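Local coordinates for protein benzoylformate Decarboxylase (Polynucleobacter necessarius, PDB 4K9Q) that binds thiamine diphosphate and magnesium and probably catalyses the non-oxidative decarboxylation of benzoylformate to benzaldehyde, at residues Q192-S197 against H264-V269; K198-I203 against L224-W229. All coordinates share one frame; numbering follows the deposited sequence.

Interaction 1 of 2, residues Q192-S197 against H264-V269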
ATOM      1  N   GLN A 192       0.726  16.785 -39.378  1.00 19.19           N
ATOM      2  CA  GLN A 192       0.057  16.326 -40.592  1.00 23.33           C
ATOM      3  C   GLN A 192      -1.462  16.317 -40.417  1.00 21.23           C
ATOM      4  O   GLN A 192      -2.202  16.757 -41.303  1.00 19.74           O
ATOM      5  CB  GLN A 192       0.548  14.936 -40.990  1.00 26.50           C
ATOM      6  CG  GLN A 192       1.979  14.905 -41.505  1.00 32.30           C
ATOM      7  CD  GLN A 192       2.514  13.489 -41.680  0.70 33.56           C
ATOM      8  OE1 GLN A 192       1.819  12.506 -41.412  0.70 36.73           O
ATOM      9  NE2 GLN A 192       3.758  13.382 -42.134  0.70 40.63           N
ATOM     10  N   ARG A 193      -1.928  15.807 -39.279  1.00 18.40           N
ATOM     11  CA  ARG A 193      -3.365  15.784 -38.992  1.00 21.01           C
ATOM     12  C   ARG A 193      -3.913  17.198 -38.976  1.00 18.36           C
ATOM     13  O   ARG A 193      -4.959  17.481 -39.560  1.00 20.50           O
ATOM     14  CB  ARG A 193      -3.649  15.097 -37.652  1.00 18.80           C
ATOM     15  CG  ARG A 193      -3.314  13.618 -37.630  1.00 18.69           C
ATOM     16  CD  ARG A 193      -4.494  12.778 -38.069  1.00 22.26           C
ATOM     17  NE  ARG A 193      -5.614  12.874 -37.131  1.00 24.68           N
ATOM     18  CZ  ARG A 193      -5.690  12.196 -35.989  1.00 23.64           C
ATOM     19  NH1 ARG A 193      -4.707  11.375 -35.636  1.00 21.44           N
ATOM     20  NH2 ARG A 193      -6.744  12.344 -35.193  1.00 24.45           N
ATOM     21  N   ILE A 194      -3.200  18.096 -38.305  1.00 17.79           N
ATOM     22  CA  ILE A 194      -3.665  19.473 -38.174  1.00 15.96           C
ATOM     23  C   ILE A 194      -3.725  20.168 -39.535  1.00 20.11           C
ATOM     24  O   ILE A 194      -4.710  20.825 -39.868  1.00 20.95           O
ATOM     25  CB  ILE A 194      -2.776  20.277 -37.206  1.00 16.40           C
ATOM     26  CG1 ILE A 194      -2.932  19.725 -35.786  1.00 17.16           C
ATOM     27  CG2 ILE A 194      -3.140  21.749 -37.253  1.00 18.37           C
ATOM     28  CD1 ILE A 194      -1.906  20.265 -34.805  1.00 17.38           C
ATOM     29  N   THR A 195      -2.669  19.998 -40.322  1.00 22.04           N
ATOM     30  CA  THR A 195      -2.583  20.616 -41.641  1.00 20.27           C
ATOM     31  C   THR A 195      -3.712  20.141 -42.553  1.00 24.33           C
ATOM     32  O   THR A 195      -4.261  20.919 -43.335  1.00 26.24           O
ATOM     33  CB  THR A 195      -1.208  20.332 -42.293  1.00 21.43           C
ATOM     34  OG1 THR A 195      -0.186  20.991 -41.535  1.00 25.66           O
ATOM     35  CG2 THR A 195      -1.171  20.842 -43.719  1.00 29.88           C
ATOM     36  N   ALA A 196      -4.073  18.868 -42.434  1.00 22.92           N
ATOM     37  CA  ALA A 196      -5.117  18.281 -43.278  1.00 23.59           C
ATOM     38  C   ALA A 196      -6.541  18.621 -42.837  1.00 24.15           C
ATOM     39  O   ALA A 196      -7.486  18.489 -43.622  1.00 22.26           O
ATOM     40  CB  ALA A 196      -4.949  16.782 -43.348  1.00 21.29           C
ATOM     41  N   SER A 197      -6.705  19.039 -41.585  1.00 20.27           N
ATOM     42  CA  SER A 197      -8.036  19.322 -41.054  1.00 19.15           C
ATOM     43  C   SER A 197      -8.661  20.560 -41.690  1.00 22.73           C
ATOM     44  O   SER A 197      -7.956  21.491 -42.079  1.00 21.63           O
ATOM     45  CB  SER A 197      -7.985  19.480 -39.530  1.00 18.67           C
ATOM     46  OG  SER A 197      -7.354  20.693 -39.168  1.00 20.60           O
ATOM     47  N   HIS A 264     -16.511  21.039 -35.709  1.00 17.48           N
ATOM     48  CA  HIS A 264     -15.071  21.019 -35.940  1.00 15.95           C
ATOM     49  C   HIS A 264     -14.588  19.587 -36.119  1.00 19.66           C
ATOM     50  O   HIS A 264     -14.916  18.710 -35.318  1.00 20.33           O
ATOM     51  CB  HIS A 264     -14.357  21.711 -34.782  1.00 17.74           C
ATOM     52  CG  HIS A 264     -14.750  23.144 -34.623  1.00 17.67           C
ATOM     53  ND1 HIS A 264     -14.117  24.170 -35.291  1.00 22.09           N
ATOM     54  CD2 HIS A 264     -15.736  23.720 -33.896  1.00 19.21           C
ATOM     55  CE1 HIS A 264     -14.686  25.318 -34.970  1.00 19.36           C
ATOM     56  NE2 HIS A 264     -15.672  25.074 -34.126  1.00 22.86           N
ATOM     57  N   ASP A 265     -13.827  19.341 -37.182  1.00 16.01           N
ATOM     58  CA  ASP A 265     -13.426  17.969 -37.506  1.00 16.23           C
ATOM     59  C   ASP A 265     -12.272  17.445 -36.654  1.00 20.31           C
ATOM     60  O   ASP A 265     -12.172  16.245 -36.403  1.00 19.29           O
ATOM     61  CB  ASP A 265     -13.109  17.811 -39.003  1.00 19.08           C
ATOM     62  CG  ASP A 265     -12.042  18.777 -39.498  1.00 22.68           C
ATOM     63  OD1 ASP A 265     -11.789  19.807 -38.837  1.00 22.43           O
ATOM     64  OD2 ASP A 265     -11.466  18.506 -40.576  1.00 21.91           O
ATOM     65  N   LEU A 266     -11.404  18.345 -36.209  1.00 17.52           N
ATOM     66  CA  LEU A 266     -10.255  17.932 -35.413  1.00 16.27           C
ATOM     67  C   LEU A 266     -10.224  18.716 -34.106  1.00 14.70           C
ATOM     68  O   LEU A 266     -10.259  19.944 -34.115  1.00 14.81           O
ATOM     69  CB  LEU A 266      -8.953  18.145 -36.200  1.00 14.09           C
ATOM     70  CG  LEU A 266      -7.661  17.727 -35.502  1.00 16.76           C
ATOM     71  CD1 LEU A 266      -7.670  16.232 -35.257  1.00 17.58           C
ATOM     72  CD2 LEU A 266      -6.448  18.132 -36.321  1.00 17.16           C
ATOM     73  N   ILE A 267     -10.162  18.001 -32.985  1.00 12.76           N
ATOM     74  CA  ILE A 267     -10.069  18.654 -31.674  1.00 12.51           C
ATOM     75  C   ILE A 267      -8.635  18.499 -31.165  1.00 14.60           C
ATOM     76  O   ILE A 267      -8.145  17.384 -31.006  1.00 14.69           O
ATOM     77  CB  ILE A 267     -11.048  18.035 -30.650  1.00 12.93           C
ATOM     78  CG1 ILE A 267     -12.470  17.952 -31.225  1.00 15.09           C
ATOM     79  CG2 ILE A 267     -11.038  18.828 -29.343  1.00 14.83           C
ATOM     80  CD1 ILE A 267     -12.990  19.254 -31.761  1.00 13.36           C
ATOM     81  N   VAL A 268      -7.959  19.619 -30.941  1.00 13.23           N
ATOM     82  CA  VAL A 268      -6.561  19.604 -30.537  1.00 13.93           C
ATOM     83  C   VAL A 268      -6.419  20.100 -29.092  1.00 14.01           C
ATOM     84  O   VAL A 268      -6.567  21.294 -28.812  1.00 13.40           O
ATOM     85  CB  VAL A 268      -5.698  20.467 -31.477  1.00 13.40           C
ATOM     86  CG1 VAL A 268      -4.221  20.373 -31.087  1.00 13.07           C
ATOM     87  CG2 VAL A 268      -5.882  20.020 -32.928  1.00 16.50           C
ATOM     88  N   VAL A 269      -6.136  19.177 -28.177  1.00 12.24           N
ATOM     89  CA  VAL A 269      -6.033  19.511 -26.757  1.00 12.76           C
ATOM     90  C   VAL A 269      -4.574  19.604 -26.333  1.00 12.52           C
ATOM     91  O   VAL A 269      -3.840  18.615 -26.410  1.00 13.62           O
ATOM     92  CB  VAL A 269      -6.727  18.437 -25.892  1.00 10.76           C
ATOM     93  CG1 VAL A 269      -6.729  18.848 -24.420  1.00 12.84           C
ATOM     94  CG2 VAL A 269      -8.155  18.180 -26.400  1.00 12.58           C
TER
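L266 points its CB at the last turn of helix 184-196, and with CG anti to the backbone N (chi1 -179°) its methyls land on that turn. There its CD2 lies against helix backbone, 3.6 Å from the CA of I194 and as close to the carbonyl oxygen of R193. I194 answers with CG1; this branch crosses the leucine at about a right angle, CG1 to L266 CD2 being 3.9 Å, and goes on to meet CG2 of V268 at 4.1 Å. The other methyl of the leucine, CD1, sits 4.0 Å from NH2 of R193. The arginine chain is bent to bring its guanidinium there, and polar partners hold that group in place: D309 makes a salt bridge to NH1, and the hydroxyl of T291 is hydrogen-bonded to NH2.

S197, the first residue beyond the helix, turns OG in between its backbone N and carbonyl carbon (chi1 72°), a rotation that folds the hydroxyl back onto I194 O, to which it donates at 2.7 Å from a little outside the carbonyl plane. The same carbonyl also accepts from S197 N, so the final turn is closed by two donors, while CB of the serine presses on CB of L266 at 3.7 Å. Next to it, D265 OD2 lies 3.6 Å from S197 CA; its two carboxylate oxygens accept from the backbone NH groups of K198 and N199, tying the chain leaving the helix to the start of the strand. The axes of residues 192-196 and 266-269 run 135° apart, in the roughly opposed sense of a helix covering a parallel sheet, as in the Rossmann-like central domain of thiamine diphosphate enzymes.

Interaction 2 of 2, residues K198-I203 against L224-W229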
ATOM      1  N   LYS A 198      -9.990  20.563 -41.773  1.00 20.87           N
ATOM      2  CA  LYS A 198     -10.730  21.662 -42.390  1.00 20.23           C
ATOM      3  C   LYS A 198     -11.021  22.773 -41.388  1.00 24.77           C
ATOM      4  O   LYS A 198     -10.932  23.963 -41.705  1.00 24.78           O
ATOM      5  CB  LYS A 198     -12.054  21.152 -42.966  1.00 26.62           C
ATOM      6  CG  LYS A 198     -11.919  20.161 -44.115  1.00 39.58           C
ATOM      7  CD  LYS A 198     -11.432  20.836 -45.393  1.00 41.10           C
ATOM      8  CE  LYS A 198      -9.957  20.568 -45.637  1.00 41.73           C
ATOM      9  NZ  LYS A 198      -9.694  19.106 -45.795  1.00 43.42           N
ATOM     10  N   ASN A 199     -11.374  22.374 -40.171  1.00 21.67           N
ATOM     11  CA  ASN A 199     -11.850  23.322 -39.175  1.00 19.66           C
ATOM     12  C   ASN A 199     -11.421  22.902 -37.773  1.00 19.47           C
ATOM     13  O   ASN A 199     -12.256  22.517 -36.955  1.00 20.37           O
ATOM     14  CB  ASN A 199     -13.374  23.405 -39.244  1.00 19.93           C
ATOM     15  CG  ASN A 199     -13.920  24.668 -38.612  0.49 25.59           C
ATOM     16  OD1 ASN A 199     -13.171  25.593 -38.280  1.00 36.04           O
ATOM     17  ND2 ASN A 199     -15.236  24.725 -38.458  1.00 33.32           N
ATOM     18  N   PRO A 200     -10.114  22.958 -37.497  1.00 19.92           N
ATOM     19  CA  PRO A 200      -9.603  22.505 -36.196  1.00 17.92           C
ATOM     20  C   PRO A 200     -10.065  23.406 -35.054  1.00 17.38           C
ATOM     21  O   PRO A 200     -10.333  24.593 -35.259  1.00 18.20           O
ATOM     22  CB  PRO A 200      -8.084  22.610 -36.365  1.00 19.16           C
ATOM     23  CG  PRO A 200      -7.896  23.661 -37.408  1.00 21.36           C
ATOM     24  CD  PRO A 200      -9.038  23.471 -38.363  1.00 20.19           C
ATOM     25  N   LEU A 201     -10.177  22.830 -33.862  1.00 14.06           N
ATOM     26  CA  LEU A 201     -10.517  23.595 -32.666  1.00 13.60           C
ATOM     27  C   LEU A 201      -9.487  23.287 -31.590  1.00 16.44           C
ATOM     28  O   LEU A 201      -9.101  22.136 -31.404  1.00 15.12           O
ATOM     29  CB  LEU A 201     -11.938  23.249 -32.197  1.00 16.77           C
ATOM     30  CG  LEU A 201     -12.447  23.828 -30.867  1.00 16.25           C
ATOM     31  CD1 LEU A 201     -13.951  24.123 -30.921  1.00 19.00           C
ATOM     32  CD2 LEU A 201     -12.123  22.866 -29.726  1.00 17.45           C
ATOM     33  N   LEU A 202      -9.022  24.324 -30.902  1.00 13.05           N
ATOM     34  CA  LEU A 202      -7.987  24.160 -29.889  1.00 11.67           C
ATOM     35  C   LEU A 202      -8.574  24.214 -28.486  1.00 13.95           C
ATOM     36  O   LEU A 202      -9.408  25.067 -28.191  1.00 14.82           O
ATOM     37  CB  LEU A 202      -6.918  25.241 -30.048  1.00 14.25           C
ATOM     38  CG  LEU A 202      -6.054  25.195 -31.304  1.00 16.98           C
ATOM     39  CD1 LEU A 202      -5.222  26.453 -31.415  1.00 17.37           C
ATOM     40  CD2 LEU A 202      -5.161  23.982 -31.253  1.00 21.39           C
ATOM     41  N   ILE A 203      -8.141  23.289 -27.632  1.00 13.45           N
ATOM     42  CA  ILE A 203      -8.498  23.314 -26.216  1.00 11.57           C
ATOM     43  C   ILE A 203      -7.196  23.368 -25.433  1.00 10.70           C
ATOM     44  O   ILE A 203      -6.363  22.470 -25.544  1.00 14.69           O
ATOM     45  CB  ILE A 203      -9.307  22.076 -25.804  1.00 13.80           C
ATOM     46  CG1 ILE A 203     -10.607  22.004 -26.613  1.00 13.07           C
ATOM     47  CG2 ILE A 203      -9.598  22.100 -24.286  1.00 11.57           C
ATOM     48  CD1 ILE A 203     -11.425  20.764 -26.323  1.00 14.31           C
ATOM     49  N   LEU A 224      -3.046  28.957 -36.851  1.00 20.91           N
ATOM     50  CA  LEU A 224      -4.186  28.187 -37.347  1.00 20.35           C
ATOM     51  C   LEU A 224      -5.451  29.008 -37.518  1.00 23.79           C
ATOM     52  O   LEU A 224      -6.395  28.570 -38.175  1.00 27.39           O
ATOM     53  CB  LEU A 224      -4.489  27.027 -36.404  1.00 20.58           C
ATOM     54  CG  LEU A 224      -3.465  25.915 -36.313  1.00 23.80           C
ATOM     55  CD1 LEU A 224      -3.868  24.938 -35.221  1.00 24.81           C
ATOM     56  CD2 LEU A 224      -3.347  25.212 -37.659  1.00 30.04           C
ATOM     57  N   ASN A 225      -5.474  30.196 -36.925  1.00 22.63           N
ATOM     58  CA  ASN A 225      -6.697  30.986 -36.874  1.00 23.97           C
ATOM     59  C   ASN A 225      -7.871  30.132 -36.404  1.00 27.16           C
ATOM     60  O   ASN A 225      -8.978  30.223 -36.940  1.00 28.35           O
ATOM     61  CB  ASN A 225      -7.001  31.610 -38.237  1.00 28.20           C
ATOM     62  CG  ASN A 225      -6.422  33.002 -38.380  1.00 31.36           C
ATOM     63  OD1 ASN A 225      -6.556  33.836 -37.486  1.00 34.90           O
ATOM     64  ND2 ASN A 225      -5.763  33.259 -39.505  1.00 35.07           N
ATOM     65  N   ALA A 226      -7.619  29.302 -35.395  1.00 22.01           N
ATOM     66  CA  ALA A 226      -8.647  28.414 -34.861  1.00 19.93           C
ATOM     67  C   ALA A 226      -9.212  28.959 -33.552  1.00 18.12           C
ATOM     68  O   ALA A 226      -8.514  29.651 -32.818  1.00 17.83           O
ATOM     69  CB  ALA A 226      -8.080  27.024 -34.650  1.00 19.01           C
ATOM     70  N   PRO A 227     -10.485  28.649 -33.264  1.00 17.48           N
ATOM     71  CA  PRO A 227     -11.046  29.027 -31.966  1.00 15.39           C
ATOM     72  C   PRO A 227     -10.305  28.315 -30.837  1.00 15.32           C
ATOM     73  O   PRO A 227      -9.927  27.149 -30.980  1.00 16.58           O
ATOM     74  CB  PRO A 227     -12.492  28.527 -32.051  1.00 17.90           C
ATOM     75  CG  PRO A 227     -12.450  27.420 -33.043  1.00 22.72           C
ATOM     76  CD  PRO A 227     -11.426  27.841 -34.060  1.00 20.39           C
ATOM     77  N   VAL A 228     -10.114  29.017 -29.727  1.00 17.69           N
ATOM     78  CA  VAL A 228      -9.458  28.447 -28.561  1.00 14.23           C
ATOM     79  C   VAL A 228     -10.431  28.425 -27.388  1.00 13.51           C
ATOM     80  O   VAL A 228     -11.076  29.422 -27.089  1.00 14.63           O
ATOM     81  CB  VAL A 228      -8.216  29.268 -28.174  1.00 14.67           C
ATOM     82  CG1 VAL A 228      -7.631  28.757 -26.874  1.00 14.65           C
ATOM     83  CG2 VAL A 228      -7.174  29.211 -29.301  1.00 16.25           C
ATOM     84  N   TRP A 229     -10.545  27.272 -26.741  1.00 13.17           N
ATOM     85  CA  TRP A 229     -11.322  27.158 -25.512  1.00 12.04           C
ATOM     86  C   TRP A 229     -10.392  26.759 -24.387  1.00 13.95           C
ATOM     87  O   TRP A 229      -9.434  26.027 -24.610  1.00 11.72           O
ATOM     88  CB  TRP A 229     -12.360  26.052 -25.636  1.00 13.73           C
ATOM     89  CG  TRP A 229     -13.492  26.362 -26.563  1.00 16.15           C
ATOM     90  CD1 TRP A 229     -13.496  26.240 -27.921  1.00 19.12           C
ATOM     91  CD2 TRP A 229     -14.796  26.817 -26.193  1.00 14.35           C
ATOM     92  NE1 TRP A 229     -14.726  26.602 -28.422  1.00 18.70           N
ATOM     93  CE2 TRP A 229     -15.543  26.951 -27.380  1.00 17.30           C
ATOM     94  CE3 TRP A 229     -15.409  27.116 -24.968  1.00 17.50           C
ATOM     95  CZ2 TRP A 229     -16.868  27.386 -27.382  1.00 17.45           C
ATOM     96  CZ3 TRP A 229     -16.729  27.544 -24.974  1.00 18.20           C
ATOM     97  CH2 TRP A 229     -17.440  27.676 -26.170  1.00 17.21           C
TER
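L201 and W229 meet on one side of the paired strands, the leucine branch coming in obliquely to the indole. Its CG lies anti to the backbone N (chi1 174°), and from there CD1 reaches the five-membered ring, 3.6 Å from NE1 of W229 and nearly as close to the ring's CD1. The same leucine methyl also touches CG of P227, so it sits in the corner between the proline ring and the indole.

L202 turns to the opposite face. Its CD1 packs at 4.0 Å against CG2 of V228, the neighbour in register, and its CD2 extends to CD1 of L224 at the end of the helix; A226 CB fills in against the leucine CG. A226 also presses its methyl on the carbonyl oxygen of P200, 3.4 Å away, just before the strands come together.

The backbone of L202 carries the pairing that sets this register. Its N donates to P227 O at 3.0 Å in a nearly straight bond (165° at the hydrogen) that approaches almost in line with the carbonyl. Its O accepts from W229 N at 2.9 Å, and the CA of V228 adds a weaker C-H contact to the same oxygen. This is the parallel ladder pattern, one residue bonded to the two that flank its partner. Further along, I203 CA makes a similar C-H contact to W229 O, 3.3 Å away.

F220 and A221 of helix 214-224 cover the side of L202 and V228, L250 and Q247 touch W229 on the other, and the ladder lies between strand 266-270, bonded to L201 and I203, and strand 246-249, in a beta-alpha-beta crossover of the parallel sheet.

In the fold
Interactions 1 and 2 adjoin, their centres about 8 Å apart, because S197 runs directly into K198. Strand 201-204 belongs to interaction 2 yet lies beside strand 266-270 of interaction 1, and I203 N is probably hydrogen-bonded to V268 O at 2.8 Å. On the helix-covered side, I194 CG2 packs 3.5 Å from L224 CD2, joining the ends of two helices; on the far side H264 CD2 meets L201 CD1 at 3.5 Å. Both contacts belong to the central domain and lie away from the thiamine diphosphate and magnesium sites, forming part of that domain's own parallel sheet and its helix cover.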